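Local structure of Hen1 (Anabaena variabilis, 3JWH) at residues A24-N29 and D50-Q55; I34-G39 and T57-S62; A105-E110 and I135-T140; T140-Y145 and P201-V206. The protein probably transfers a methyl group from S-adenosyl-L-methionine to the 2'-hydroxyl of the 3'-terminal nucleotide of RNA, and is seen here as its methyltransferase domain. All blocks are in the same frame, centred on the assembly; numbering follows the deposited sequence.

Contact 1. Residues A24-N29 and D50-Q55; sequences ALKQSN and DSFFEQ
Asp50 opens this contact with a salt bridge, its OD2 taking NZ of Lys26 at 2.9 Å through the syn lone pair. Its other oxygen, OD1, is turned back on its own chain and accepts from Phe52 N at 3.0 Å, above the carboxylate plane, which makes an Asx turn inside the type I turn from Asp50 to Phe53. With both oxygens engaged, the carboxylate is held in rotation. Replacing the aspartate by alanine would probably leave Lys26 NZ without this partner and the turn without its Asx bond. Phe52 comes next; with CG anti to the backbone N (chi1 166°), its ring is carried out toward helix 13-27, and one face meets the extended lysine chain: CG of Lys26 sits over it, 3.9 Å from the ring centroid, a CH-pi contact. Phe53 follows. CD2 of Phe52 lies over the centre of the Phe53 ring, and Phe53 CE1 is 3.9 Å from Leu25 CD1, the side chains of Phe53 and Leu25 crossing at about a right angle. Lys26 thus serves twice, CG on an aromatic face and NZ on a carboxylate, tying the end of helix 13-27 to the loop before strand 55-60 by a mix of apolar and ionic contacts near the surface.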
loop_
_atom_site.group_PDB
_atom_site.type_symbol
_atom_site.label_atom_id
_atom_site.label_comp_id
_atom_site.label_asym_id
_atom_site.label_seq_id
_atom_site.Cartn_x
_atom_site.Cartn_y
_atom_site.Cartn_z
ATOM N N ALA A 24 8.779 6.047 -3.059
ATOM C CA ALA A 24 8.819 6.168 -1.605
ATOM C C ALA A 24 9.562 4.987 -0.963
ATOM O O ALA A 24 10.324 5.171 -0.020
ATOM C CB ALA A 24 7.403 6.278 -1.044
ATOM N N LEU A 25 9.335 3.780 -1.478
ATOM C CA LEU A 25 10.005 2.594 -0.955
ATOM C C LEU A 25 11.510 2.741 -1.057
ATOM O O LEU A 25 12.245 2.481 -0.098
ATOM C CB LEU A 25 9.566 1.349 -1.729
ATOM C CG LEU A 25 8.144 0.867 -1.428
ATOM C CD1 LEU A 25 7.786 -0.257 -2.346
ATOM C CD2 LEU A 25 8.053 0.415 0.036
ATOM N N LYS A 26 11.962 3.166 -2.232
ATOM C CA LYS A 26 13.388 3.331 -2.485
ATOM C C LYS A 26 14.066 4.360 -1.589
ATOM O O LYS A 26 15.157 4.105 -1.088
ATOM C CB LYS A 26 13.620 3.646 -3.973
ATOM C CG LYS A 26 13.482 2.402 -4.862
ATOM C CD LYS A 26 13.683 2.685 -6.343
ATOM C CE LYS A 26 13.739 1.380 -7.127
ATOM N NZ LYS A 26 13.886 1.576 -8.596
ATOM N N GLN A 27 13.423 5.501 -1.363
ATOM C CA GLN A 27 14.001 6.530 -0.504
ATOM C C GLN A 27 14.179 6.056 0.945
ATOM O O GLN A 27 15.048 6.550 1.670
ATOM C CB GLN A 27 13.138 7.787 -0.525
ATOM C CG GLN A 27 12.878 8.308 -1.916
ATOM C CD GLN A 27 12.515 9.776 -1.921
ATOM O OE1 GLN A 27 11.571 10.201 -1.244
ATOM N NE2 GLN A 27 13.265 10.565 -2.682
ATOM N N SER A 28 13.343 5.111 1.363
ATOM C CA SER A 28 13.413 4.547 2.706
ATOM C C SER A 28 14.291 3.297 2.664
ATOM O O SER A 28 14.501 2.645 3.682
ATOM C CB SER A 28 12.013 4.152 3.185
ATOM O OG SER A 28 11.123 5.250 3.138
ATOM N N ASN A 29 14.795 2.961 1.482
ATOM C CA ASN A 29 15.635 1.778 1.314
ATOM C C ASN A 29 14.909 0.533 1.847
ATOM O O ASN A 29 15.480 -0.285 2.577
ATOM C CB ASN A 29 16.974 1.980 2.036
ATOM C CG ASN A 29 17.964 0.843 1.781
ATOM O OD1 ASN A 29 18.035 0.293 0.678
ATOM N ND2 ASN A 29 18.745 0.506 2.801
ATOM N N ASP A 50 11.950 -5.504 -10.653
ATOM C CA ASP A 50 13.023 -4.631 -10.184
ATOM C C ASP A 50 13.905 -5.297 -9.134
ATOM O O ASP A 50 13.494 -5.448 -7.984
ATOM C CB ASP A 50 12.404 -3.365 -9.601
ATOM C CG ASP A 50 13.417 -2.261 -9.387
ATOM O OD1 ASP A 50 14.606 -2.580 -9.173
ATOM O OD2 ASP A 50 13.013 -1.075 -9.416
ATOM N N SER A 51 15.125 -5.657 -9.521
ATOM C CA SER A 51 16.066 -6.326 -8.620
ATOM C C SER A 51 16.485 -5.556 -7.358
ATOM O O SER A 51 17.232 -6.079 -6.518
ATOM C CB SER A 51 17.313 -6.756 -9.404
ATOM O OG SER A 51 18.038 -5.636 -9.872
ATOM N N PHE A 52 16.015 -4.322 -7.213
ATOM C CA PHE A 52 16.334 -3.518 -6.030
ATOM C C PHE A 52 15.701 -4.180 -4.806
ATOM O O PHE A 52 16.272 -4.208 -3.718
ATOM C CB PHE A 52 15.758 -2.107 -6.193
ATOM C CG PHE A 52 15.742 -1.303 -4.919
ATOM C CD1 PHE A 52 16.866 -0.591 -4.511
ATOM C CD2 PHE A 52 14.595 -1.246 -4.136
ATOM C CE1 PHE A 52 16.848 0.173 -3.340
ATOM C CE2 PHE A 52 14.562 -0.489 -2.964
ATOM C CZ PHE A 52 15.694 0.224 -2.566
ATOM N N PHE A 53 14.503 -4.706 -5.019
ATOM C CA PHE A 53 13.708 -5.372 -4.003
ATOM C C PHE A 53 14.203 -6.792 -3.771
ATOM O O PHE A 53 14.415 -7.546 -4.717
ATOM C CB PHE A 53 12.253 -5.324 -4.455
ATOM C CG PHE A 53 11.736 -3.924 -4.584
ATOM C CD1 PHE A 53 11.512 -3.153 -3.445
ATOM C CD2 PHE A 53 11.593 -3.333 -5.836
ATOM C CE1 PHE A 53 11.162 -1.814 -3.549
ATOM C CE2 PHE A 53 11.244 -1.995 -5.959
ATOM C CZ PHE A 53 11.029 -1.230 -4.815
ATOM N N GLU A 54 14.408 -7.134 -2.503
ATOM C CA GLU A 54 14.935 -8.442 -2.117
ATOM C C GLU A 54 13.873 -9.455 -1.711
ATOM O O GLU A 54 14.150 -10.644 -1.553
ATOM C CB GLU A 54 15.965 -8.268 -0.997
ATOM C CG GLU A 54 17.310 -7.724 -1.485
ATOM C CD GLU A 54 18.341 -7.582 -0.373
ATOM O OE1 GLU A 54 18.369 -8.431 0.557
ATOM O OE2 GLU A 54 19.145 -6.627 -0.442
ATOM N N GLN A 55 12.650 -8.979 -1.546
ATOM C CA GLN A 55 11.549 -9.853 -1.199
ATOM C C GLN A 55 10.240 -9.135 -1.438
ATOM O O GLN A 55 10.054 -8.004 -0.998
ATOM C CB GLN A 55 11.643 -10.304 0.253
ATOM C CG GLN A 55 10.488 -11.187 0.678
ATOM C CD GLN A 55 10.714 -11.799 2.055
ATOM O OE1 GLN A 55 11.497 -11.283 2.852
ATOM N NE2 GLN A 55 10.020 -12.889 2.339
#

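Contact 2. Residues I34-G39 and T57-S62; sequences IDLGCG and TGVDVS. With SAH (S-adenosyl-L-homocysteine), chain C.
Asp60, at the end of strand 55-60, reaches Gly39 of the glycine-rich loop and the ribose of the bound S-adenosyl-L-homocysteine. Its CB lies 4.0 Å from SG of Cys38. Beyond it CG, anti to the backbone N (chi1 -151°), carries the carboxylate toward the ribose, and the two oxygens divide the work. OD1 accepts O2' of the ligand at 2.9 Å and, through its anti lone pair, the backbone N of Ser62, an Asx turn that fixes the carboxylate. OD2 accepts Gly39 N at 2.9 Å, the amide arriving from above the carboxylate plane; it also lies 2.4 Å from ligand O3', a bond so short that its exact length is doubtful. An acid that grips the ribose hydroxyls from the end of the second strand is a hallmark of class I methyltransferases. Gly37 belongs to the same site: its O accepts the ligand amino group at 3.1 Å, and a side chain on its CA would run into O4' of the ribose. Val59 O accepts from both Gly37 N and Cys38 N, where the loop leaves the strand. On the sheet face that carries Ile34, Leu36 and Val59, CG2 of Val59 packs on CD1 of Ile34 at 3.7 Å. The parallel strands 32-36 and 55-60 belong to one beta-alpha-beta unit with helix 42-49, whose Leu44 touches Cys38; helix 63-73 places Leu66 against Cys38 and Asp60, and strand 105-109 flanks strand 32-36.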
loop_
_atom_site.group_PDB
_atom_site.type_symbol
_atom_site.label_atom_id
_atom_site.label_comp_id
_atom_site.label_asym_id
_atom_site.label_seq_id
_atom_site.Cartn_x
_atom_site.Cartn_y
_atom_site.Cartn_z
ATOM N N ILE A 34 5.879 -6.076 1.754
ATOM C CA ILE A 34 4.674 -6.854 1.780
ATOM C C ILE A 34 3.507 -5.966 1.366
ATOM O O ILE A 34 3.241 -4.952 1.979
ATOM C CB ILE A 34 4.424 -7.489 3.178
ATOM C CG1 ILE A 34 3.127 -8.290 3.147
ATOM C CG2 ILE A 34 4.329 -6.421 4.247
ATOM C CD1 ILE A 34 2.921 -9.196 4.388
ATOM N N ASP A 35 2.800 -6.374 0.319
ATOM C CA ASP A 35 1.661 -5.623 -0.191
ATOM C C ASP A 35 0.324 -6.177 0.323
ATOM O O ASP A 35 -0.134 -7.232 -0.125
ATOM C CB ASP A 35 1.705 -5.647 -1.712
ATOM C CG ASP A 35 0.696 -4.717 -2.338
ATOM O OD1 ASP A 35 0.446 -3.631 -1.767
ATOM O OD2 ASP A 35 0.166 -5.068 -3.415
ATOM N N LEU A 36 -0.287 -5.464 1.256
ATOM C CA LEU A 36 -1.547 -5.901 1.858
ATOM C C LEU A 36 -2.761 -5.481 1.021
ATOM O O LEU A 36 -3.028 -4.305 0.847
ATOM C CB LEU A 36 -1.643 -5.361 3.287
ATOM C CG LEU A 36 -0.396 -5.626 4.150
ATOM C CD1 LEU A 36 -0.471 -4.819 5.428
ATOM C CD2 LEU A 36 -0.273 -7.116 4.448
ATOM N N GLY A 37 -3.495 -6.468 0.528
ATOM C CA GLY A 37 -4.639 -6.208 -0.322
ATOM C C GLY A 37 -4.033 -5.998 -1.697
ATOM O O GLY A 37 -4.343 -5.038 -2.397
ATOM N N CYS A 38 -3.162 -6.919 -2.084
ATOM C CA CYS A 38 -2.446 -6.835 -3.350
ATOM C C CYS A 38 -3.274 -6.933 -4.636
ATOM O O CYS A 38 -2.797 -6.566 -5.708
ATOM C CB CYS A 38 -1.337 -7.886 -3.370
ATOM S SG CYS A 38 -1.929 -9.574 -3.500
ATOM N N GLY A 39 -4.498 -7.429 -4.539
ATOM C CA GLY A 39 -5.318 -7.542 -5.727
ATOM C C GLY A 39 -4.657 -8.350 -6.830
ATOM O O GLY A 39 -4.012 -9.369 -6.566
ATOM N N THR A 57 6.093 -9.806 -1.134
ATOM C CA THR A 57 5.006 -10.658 -0.693
ATOM C C THR A 57 3.690 -9.926 -0.869
ATOM O O THR A 57 3.559 -8.800 -0.425
ATOM C CB THR A 57 5.130 -11.050 0.788
ATOM O OG1 THR A 57 6.270 -11.891 0.966
ATOM C CG2 THR A 57 3.886 -11.799 1.232
ATOM N N GLY A 58 2.724 -10.580 -1.509
ATOM C CA GLY A 58 1.406 -10.001 -1.719
ATOM C C GLY A 58 0.351 -10.776 -0.948
ATOM O O GLY A 58 0.323 -12.000 -0.992
ATOM N N VAL A 59 -0.522 -10.059 -0.246
ATOM C CA VAL A 59 -1.565 -10.671 0.560
ATOM C C VAL A 59 -2.954 -10.196 0.135
ATOM O O VAL A 59 -3.156 -9.008 -0.052
ATOM C CB VAL A 59 -1.375 -10.308 2.076
ATOM C CG1 VAL A 59 -2.429 -11.023 2.925
ATOM C CG2 VAL A 59 0.032 -10.675 2.537
ATOM N N ASP A 60 -3.906 -11.120 -0.017
ATOM C CA ASP A 60 -5.279 -10.746 -0.361
ATOM C C ASP A 60 -6.259 -11.804 0.124
ATOM O O ASP A 60 -5.929 -12.984 0.164
ATOM C CB ASP A 60 -5.453 -10.564 -1.872
ATOM C CG ASP A 60 -6.550 -9.555 -2.204
ATOM O OD1 ASP A 60 -7.747 -9.912 -2.196
ATOM O OD2 ASP A 60 -6.202 -8.384 -2.447
ATOM N N VAL A 61 -7.471 -11.393 0.488
ATOM C CA VAL A 61 -8.455 -12.362 0.948
ATOM C C VAL A 61 -9.131 -13.067 -0.222
ATOM O O VAL A 61 -9.700 -14.161 -0.072
ATOM C CB VAL A 61 -9.523 -11.699 1.878
ATOM C CG1 VAL A 61 -10.456 -10.808 1.096
ATOM C CG2 VAL A 61 -10.294 -12.787 2.640
ATOM N N SER A 62 -9.035 -12.463 -1.411
ATOM C CA SER A 62 -9.657 -13.054 -2.589
ATOM C C SER A 62 -8.789 -14.055 -3.367
ATOM O O SER A 62 -7.683 -13.738 -3.808
ATOM C CB SER A 62 -10.148 -11.948 -3.520
ATOM O OG SER A 62 -10.371 -12.456 -4.815
HETATM N N SAH C . -3.910 -2.713 -4.464
HETATM C CA SAH C . -4.436 -3.239 -5.734
HETATM C CB SAH C . -5.938 -2.959 -5.815
HETATM C CG SAH C . -6.661 -3.576 -4.618
HETATM S SD SAH C . -8.462 -3.247 -4.577
HETATM C C SAH C . -3.741 -2.544 -6.906
HETATM O O SAH C . -4.316 -1.541 -7.381
HETATM O OXT SAH C . -2.657 -3.031 -7.297
HETATM C "C5'" SAH C . -8.762 -3.774 -2.852
HETATM C "C4'" SAH C . -8.083 -5.113 -2.556
HETATM O "O4'" SAH C . -8.127 -5.348 -1.137
HETATM C "C3'" SAH C . -8.848 -6.258 -3.227
HETATM O "O3'" SAH C . -7.932 -7.261 -3.673
HETATM C "C2'" SAH C . -9.690 -6.782 -2.063
HETATM O "O2'" SAH C . -9.998 -8.161 -2.291
HETATM C "C1'" SAH C . -8.646 -6.673 -0.954
HETATM N N9 SAH C . -9.252 -6.770 0.392
HETATM C C8 SAH C . -10.336 -6.120 0.806
HETATM N N7 SAH C . -10.574 -6.418 2.081
HETATM C C5 SAH C . -9.635 -7.266 2.485
HETATM C C6 SAH C . -9.367 -7.917 3.678
HETATM N N6 SAH C . -10.159 -7.740 4.735
HETATM N N1 SAH C . -8.312 -8.732 3.751
HETATM C C2 SAH C . -7.525 -8.925 2.701
HETATM N N3 SAH C . -7.751 -8.324 1.549
HETATM C C4 SAH C . -8.791 -7.493 1.405
#

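Contact 3. Residues A105-E110 and I135-T140; sequences AATVIE and IVIVTT. With SAH (S-adenosyl-L-homocysteine), chain C.
Glu110 has CG anti to its carbonyl carbon (chi1 -50°) and a further bend at chi2 (-60°), which together fold the carboxylate back onto Thr139, whose OG1 stands between its backbone N and carbonyl carbon (chi1 73°). The hydroxyl donates to Glu110 OE2 at 2.6 Å, on the anti lone pair, the side chains crossing at about a right angle. Thr139 OG1 also has CG2 of Ile109 beside it at 3.4 Å. Arg17 forms a salt bridge to the same OE2. With glutamine in place of Glu110, Arg17 would probably lose this charged partner. Earlier along the strands, Val108 and Val138 lie side by side, Val108 CB to Val138 CG2 4.1 Å, and a water donates to Val108 O and Thr139 O. Backbone bonds such as Val108 N to Ile137 O (2.7 Å) join the strands in parallel. Ile109 O, at the strand end, accepts the amino group of S-adenosyl-L-homocysteine at 2.9 Å, placing the ligand at the carboxyl edge of a parallel sheet, as in Rossmann-like methyltransferases.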
loop_
_atom_site.group_PDB
_atom_site.type_symbol
_atom_site.label_atom_id
_atom_site.label_comp_id
_atom_site.label_asym_id
_atom_site.label_seq_id
_atom_site.Cartn_x
_atom_site.Cartn_y
_atom_site.Cartn_z
ATOM N N ALA A 105 8.869 -2.730 4.786
ATOM C CA ALA A 105 7.707 -1.892 4.515
ATOM C C ALA A 105 6.468 -2.682 4.138
ATOM O O ALA A 105 6.543 -3.796 3.617
ATOM C CB ALA A 105 8.040 -0.908 3.384
ATOM N N ALA A 106 5.324 -2.081 4.423
ATOM C CA ALA A 106 4.037 -2.639 4.083
ATOM C C ALA A 106 3.372 -1.577 3.194
ATOM O O ALA A 106 3.450 -0.382 3.484
ATOM C CB ALA A 106 3.221 -2.841 5.334
ATOM N N THR A 107 2.751 -1.989 2.099
ATOM C CA THR A 107 2.059 -1.015 1.254
ATOM C C THR A 107 0.587 -1.370 1.292
ATOM O O THR A 107 0.224 -2.535 1.237
ATOM C CB THR A 107 2.550 -1.040 -0.216
ATOM O OG1 THR A 107 2.453 -2.375 -0.737
ATOM C CG2 THR A 107 3.985 -0.540 -0.311
ATOM N N VAL A 108 -0.260 -0.362 1.400
ATOM C CA VAL A 108 -1.703 -0.561 1.454
ATOM C C VAL A 108 -2.206 0.411 0.369
ATOM O O VAL A 108 -2.493 1.581 0.647
ATOM C CB VAL A 108 -2.256 -0.146 2.848
ATOM C CG1 VAL A 108 -3.650 -0.660 3.022
ATOM C CG2 VAL A 108 -1.327 -0.641 3.960
ATOM N N ILE A 109 -2.308 -0.085 -0.857
ATOM C CA ILE A 109 -2.692 0.723 -2.008
ATOM C C ILE A 109 -4.144 0.621 -2.419
ATOM O O ILE A 109 -4.607 -0.436 -2.853
ATOM C CB ILE A 109 -1.832 0.353 -3.216
ATOM C CG1 ILE A 109 -0.376 0.238 -2.781
ATOM C CG2 ILE A 109 -1.954 1.425 -4.310
ATOM C CD1 ILE A 109 0.195 1.501 -2.135
ATOM N N GLU A 110 -4.859 1.732 -2.282
ATOM C CA GLU A 110 -6.268 1.770 -2.641
ATOM C C GLU A 110 -7.006 0.635 -1.930
ATOM O O GLU A 110 -7.765 -0.125 -2.546
ATOM C CB GLU A 110 -6.424 1.638 -4.160
ATOM C CG GLU A 110 -5.531 2.612 -4.963
ATOM C CD GLU A 110 -5.802 4.097 -4.660
ATOM O OE1 GLU A 110 -6.915 4.588 -4.957
ATOM O OE2 GLU A 110 -4.900 4.775 -4.129
ATOM N N ILE A 135 8.413 1.046 7.695
ATOM C CA ILE A 135 7.716 1.910 6.744
ATOM C C ILE A 135 6.343 1.386 6.373
ATOM O O ILE A 135 6.173 0.187 6.196
ATOM C CB ILE A 135 8.515 2.037 5.411
ATOM C CG1 ILE A 135 9.903 2.603 5.677
ATOM C CG2 ILE A 135 7.748 2.887 4.404
ATOM C CD1 ILE A 135 9.879 3.887 6.443
ATOM N N VAL A 136 5.374 2.286 6.251
ATOM C CA VAL A 136 4.021 1.932 5.807
ATOM C C VAL A 136 3.539 2.964 4.775
ATOM O O VAL A 136 3.435 4.147 5.084
ATOM C CB VAL A 136 2.976 1.937 6.940
ATOM C CG1 VAL A 136 1.670 1.419 6.398
ATOM C CG2 VAL A 136 3.446 1.097 8.122
ATOM N N ILE A 137 3.232 2.521 3.565
ATOM C CA ILE A 137 2.740 3.438 2.550
ATOM C C ILE A 137 1.276 3.138 2.261
ATOM O O ILE A 137 0.919 2.016 1.929
ATOM C CB ILE A 137 3.597 3.352 1.256
ATOM C CG1 ILE A 137 5.007 3.838 1.567
ATOM C CG2 ILE A 137 2.970 4.222 0.134
ATOM C CD1 ILE A 137 6.120 2.974 0.978
ATOM N N VAL A 138 0.436 4.158 2.434
ATOM C CA VAL A 138 -1.008 4.074 2.214
ATOM C C VAL A 138 -1.494 5.122 1.191
ATOM O O VAL A 138 -1.200 6.308 1.330
ATOM C CB VAL A 138 -1.770 4.345 3.528
ATOM C CG1 VAL A 138 -3.290 4.239 3.289
ATOM C CG2 VAL A 138 -1.299 3.387 4.612
ATOM N N THR A 139 -2.231 4.701 0.167
ATOM C CA THR A 139 -2.751 5.670 -0.794
ATOM C C THR A 139 -4.241 5.465 -0.892
ATOM O O THR A 139 -4.734 4.347 -0.780
ATOM C CB THR A 139 -2.176 5.500 -2.219
ATOM O OG1 THR A 139 -2.736 4.335 -2.819
ATOM C CG2 THR A 139 -0.695 5.357 -2.193
ATOM N N THR A 140 -4.972 6.547 -1.102
ATOM C CA THR A 140 -6.415 6.446 -1.232
ATOM C C THR A 140 -6.880 7.539 -2.196
ATOM O O THR A 140 -6.193 8.546 -2.382
ATOM C CB THR A 140 -7.093 6.594 0.136
ATOM O OG1 THR A 140 -8.449 6.134 0.047
ATOM C CG2 THR A 140 -7.044 8.052 0.615
HETATM N N SAH C . -3.910 -2.713 -4.464
HETATM C CA SAH C . -4.436 -3.239 -5.734
HETATM C CB SAH C . -5.938 -2.959 -5.815
HETATM C CG SAH C . -6.661 -3.576 -4.618
HETATM S SD SAH C . -8.462 -3.247 -4.577
HETATM C C SAH C . -3.741 -2.544 -6.906
HETATM O O SAH C . -4.316 -1.541 -7.381
HETATM O OXT SAH C . -2.657 -3.031 -7.297
HETATM C "C5'" SAH C . -8.762 -3.774 -2.852
HETATM C "C4'" SAH C . -8.083 -5.113 -2.556
HETATM O "O4'" SAH C . -8.127 -5.348 -1.137
HETATM C "C3'" SAH C . -8.848 -6.258 -3.227
HETATM O "O3'" SAH C . -7.932 -7.261 -3.673
HETATM C "C2'" SAH C . -9.690 -6.782 -2.063
HETATM O "O2'" SAH C . -9.998 -8.161 -2.291
HETATM C "C1'" SAH C . -8.646 -6.673 -0.954
HETATM N N9 SAH C . -9.252 -6.770 0.392
HETATM C C8 SAH C . -10.336 -6.120 0.806
HETATM N N7 SAH C . -10.574 -6.418 2.081
HETATM C C5 SAH C . -9.635 -7.266 2.485
HETATM C C6 SAH C . -9.367 -7.917 3.678
HETATM N N6 SAH C . -10.159 -7.740 4.735
HETATM N N1 SAH C . -8.312 -8.732 3.751
HETATM C C2 SAH C . -7.525 -8.925 2.701
HETATM N N3 SAH C . -7.751 -8.324 1.549
HETATM C C4 SAH C . -8.791 -7.493 1.405
HETATM O O HOH W 1 -5.497 2.237 1.037
#

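Contact 4. Residues T140-Y145 and P201-V206; sequences TPNIEY and PTQMAV
The Tyr145 ring has Pro201 laid over one face: CB of the proline stands 3.6 Å from the ring centroid and 16° off the normal, a CH-pi contact. The proline runs alongside rather than touching at one point, CB over CD2 of the tyrosine and CD 3.6 Å from CE1, so that much of the ring is spanned. Tyr145 CG is anti to the backbone N (chi1 -164°), which swings the ring out from the start of helix 143-148 onto the proline. The ring of Phe149 meets that of Tyr145 as well, the planes about 50° apart. Asn142 gathers the chain just before this helix. Its N donates to Pro201 O at 2.9 Å, its OD1 caps the helix by accepting from Glu144 N at 2.8 Å, and its ND2 is taken up by Ser200 O and Val198 O, so each end of the amide has a fixed role. CB of Asn142 packs on CG of Gln203 at 3.8 Å; the glutamine chain runs on, extended, beside Thr140, with NE2 3.8 Å from the threonine CG2 and weakly bonded to Thr167 O. Thr140 and Gln203 form an antiparallel hydrogen-bonded pair, followed by the non-hydrogen-bonded pair of Pro141 and Thr202. This antiparallel step, where strand 202-209 joins the otherwise parallel sheet, is typical of the class I methyltransferase fold, with its strand order 3-2-1-4-5-7-6, and here it ends in an asparagine N-cap.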
loop_
_atom_site.group_PDB
_atom_site.type_symbol
_atom_site.label_atom_id
_atom_site.label_comp_id
_atom_site.label_asym_id
_atom_site.label_seq_id
_atom_site.Cartn_x
_atom_site.Cartn_y
_atom_site.Cartn_z
ATOM N N THR A 140 -4.972 6.547 -1.102
ATOM C CA THR A 140 -6.415 6.446 -1.232
ATOM C C THR A 140 -6.880 7.539 -2.196
ATOM O O THR A 140 -6.193 8.546 -2.382
ATOM C CB THR A 140 -7.093 6.594 0.136
ATOM O OG1 THR A 140 -8.449 6.134 0.047
ATOM C CG2 THR A 140 -7.044 8.052 0.615
ATOM N N PRO A 141 -8.037 7.349 -2.836
ATOM C CA PRO A 141 -8.503 8.381 -3.772
ATOM C C PRO A 141 -8.998 9.660 -3.077
ATOM O O PRO A 141 -9.660 9.597 -2.040
ATOM C CB PRO A 141 -9.629 7.675 -4.542
ATOM C CG PRO A 141 -9.335 6.191 -4.364
ATOM C CD PRO A 141 -8.872 6.140 -2.921
ATOM N N ASN A 142 -8.658 10.810 -3.657
ATOM C CA ASN A 142 -9.081 12.131 -3.159
ATOM C C ASN A 142 -10.470 12.394 -3.747
ATOM O O ASN A 142 -10.582 12.845 -4.883
ATOM C CB ASN A 142 -8.100 13.202 -3.663
ATOM C CG ASN A 142 -8.511 14.628 -3.285
ATOM O OD1 ASN A 142 -9.635 14.879 -2.876
ATOM N ND2 ASN A 142 -7.585 15.564 -3.446
ATOM N N ILE A 143 -11.522 12.106 -2.988
ATOM C CA ILE A 143 -12.891 12.307 -3.470
ATOM C C ILE A 143 -13.229 13.761 -3.804
ATOM O O ILE A 143 -14.302 14.050 -4.327
ATOM C CB ILE A 143 -13.930 11.823 -2.447
ATOM C CG1 ILE A 143 -15.303 11.709 -3.117
ATOM C CG2 ILE A 143 -14.010 12.807 -1.297
ATOM C CD1 ILE A 143 -16.394 11.174 -2.216
ATOM N N GLU A 144 -12.331 14.680 -3.481
ATOM C CA GLU A 144 -12.570 16.089 -3.778
ATOM C C GLU A 144 -12.138 16.401 -5.209
ATOM O O GLU A 144 -12.391 17.488 -5.732
ATOM C CB GLU A 144 -11.798 16.982 -2.803
ATOM C CG GLU A 144 -12.419 17.082 -1.416
ATOM C CD GLU A 144 -11.561 17.888 -0.457
ATOM O OE1 GLU A 144 -10.505 17.378 -0.024
ATOM O OE2 GLU A 144 -11.940 19.038 -0.142
ATOM N N TYR A 145 -11.484 15.434 -5.835
ATOM C CA TYR A 145 -11.011 15.588 -7.202
ATOM C C TYR A 145 -11.977 14.864 -8.125
ATOM O O TYR A 145 -12.238 15.305 -9.243
ATOM C CB TYR A 145 -9.626 14.976 -7.332
ATOM C CG TYR A 145 -8.850 15.388 -8.558
ATOM C CD1 TYR A 145 -7.847 16.347 -8.469
ATOM C CD2 TYR A 145 -9.052 14.754 -9.787
ATOM C CE1 TYR A 145 -7.043 16.660 -9.567
ATOM C CE2 TYR A 145 -8.254 15.061 -10.896
ATOM C CZ TYR A 145 -7.246 16.012 -10.775
ATOM O OH TYR A 145 -6.416 16.292 -11.841
ATOM N N PRO A 201 -5.455 14.044 -7.388
ATOM C CA PRO A 201 -6.459 12.977 -7.399
ATOM C C PRO A 201 -6.175 11.793 -6.471
ATOM O O PRO A 201 -7.096 11.075 -6.078
ATOM C CB PRO A 201 -6.500 12.570 -8.869
ATOM C CG PRO A 201 -5.082 12.751 -9.284
ATOM C CD PRO A 201 -4.723 14.082 -8.669
ATOM N N THR A 202 -4.905 11.593 -6.128
ATOM C CA THR A 202 -4.509 10.501 -5.240
ATOM C C THR A 202 -3.709 10.994 -4.031
ATOM O O THR A 202 -2.673 11.654 -4.179
ATOM C CB THR A 202 -3.640 9.444 -5.987
ATOM O OG1 THR A 202 -4.387 8.872 -7.068
ATOM C CG2 THR A 202 -3.206 8.327 -5.025
ATOM N N GLN A 203 -4.196 10.671 -2.837
ATOM C CA GLN A 203 -3.507 11.046 -1.600
ATOM C C GLN A 203 -2.624 9.866 -1.176
ATOM O O GLN A 203 -3.026 8.704 -1.295
ATOM C CB GLN A 203 -4.506 11.312 -0.478
ATOM C CG GLN A 203 -5.807 11.932 -0.910
ATOM C CD GLN A 203 -6.684 12.257 0.268
ATOM O OE1 GLN A 203 -6.266 12.960 1.183
ATOM N NE2 GLN A 203 -7.905 11.753 0.257
ATOM N N MET A 204 -1.430 10.164 -0.681
ATOM C CA MET A 204 -0.520 9.125 -0.224
ATOM C C MET A 204 0.006 9.493 1.158
ATOM O O MET A 204 0.201 10.665 1.473
ATOM C CB MET A 204 0.650 8.948 -1.208
ATOM C CG MET A 204 1.699 7.914 -0.764
ATOM S SD MET A 204 2.832 7.337 -2.063
ATOM C CE MET A 204 4.173 8.373 -1.769
ATOM N N ALA A 205 0.195 8.489 2.003
ATOM C CA ALA A 205 0.726 8.732 3.327
ATOM C C ALA A 205 1.909 7.805 3.537
ATOM O O ALA A 205 1.814 6.600 3.314
ATOM C CB ALA A 205 -0.329 8.479 4.373
ATOM N N VAL A 206 3.040 8.383 3.914
ATOM C CA VAL A 206 4.228 7.601 4.180
ATOM C C VAL A 206 4.474 7.694 5.687
ATOM O O VAL A 206 4.852 8.750 6.194
ATOM C CB VAL A 206 5.456 8.146 3.408
ATOM C CG1 VAL A 206 6.687 7.334 3.754
ATOM C CG2 VAL A 206 5.208 8.064 1.898
#

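How the contacts relate
Contacts 2 and 3 form the buried core: their strands are neighbours in one sheet, joined by backbone bonds and by a hydrogen bond of Asp35 OD1 with Thr107 OG1 (2.6 Å), and both hold the bound ligand. Their chemistry is mostly backbone pairing and branched apolar chains, with acidic groups gathered at the strand ends. Contact 4 shares Thr140 and strand 135-141 with contact 3 but turns the sheet antiparallel, and it is only partly buried, relying on a proline CH-pi contact on a tyrosine and a capped helix. Contact 1, also partly buried, lies away from the ligand; its aromatic and ionic grip needs no strand pairing, yet Leu25 packs on Ile137 and Ala105 of contact 3.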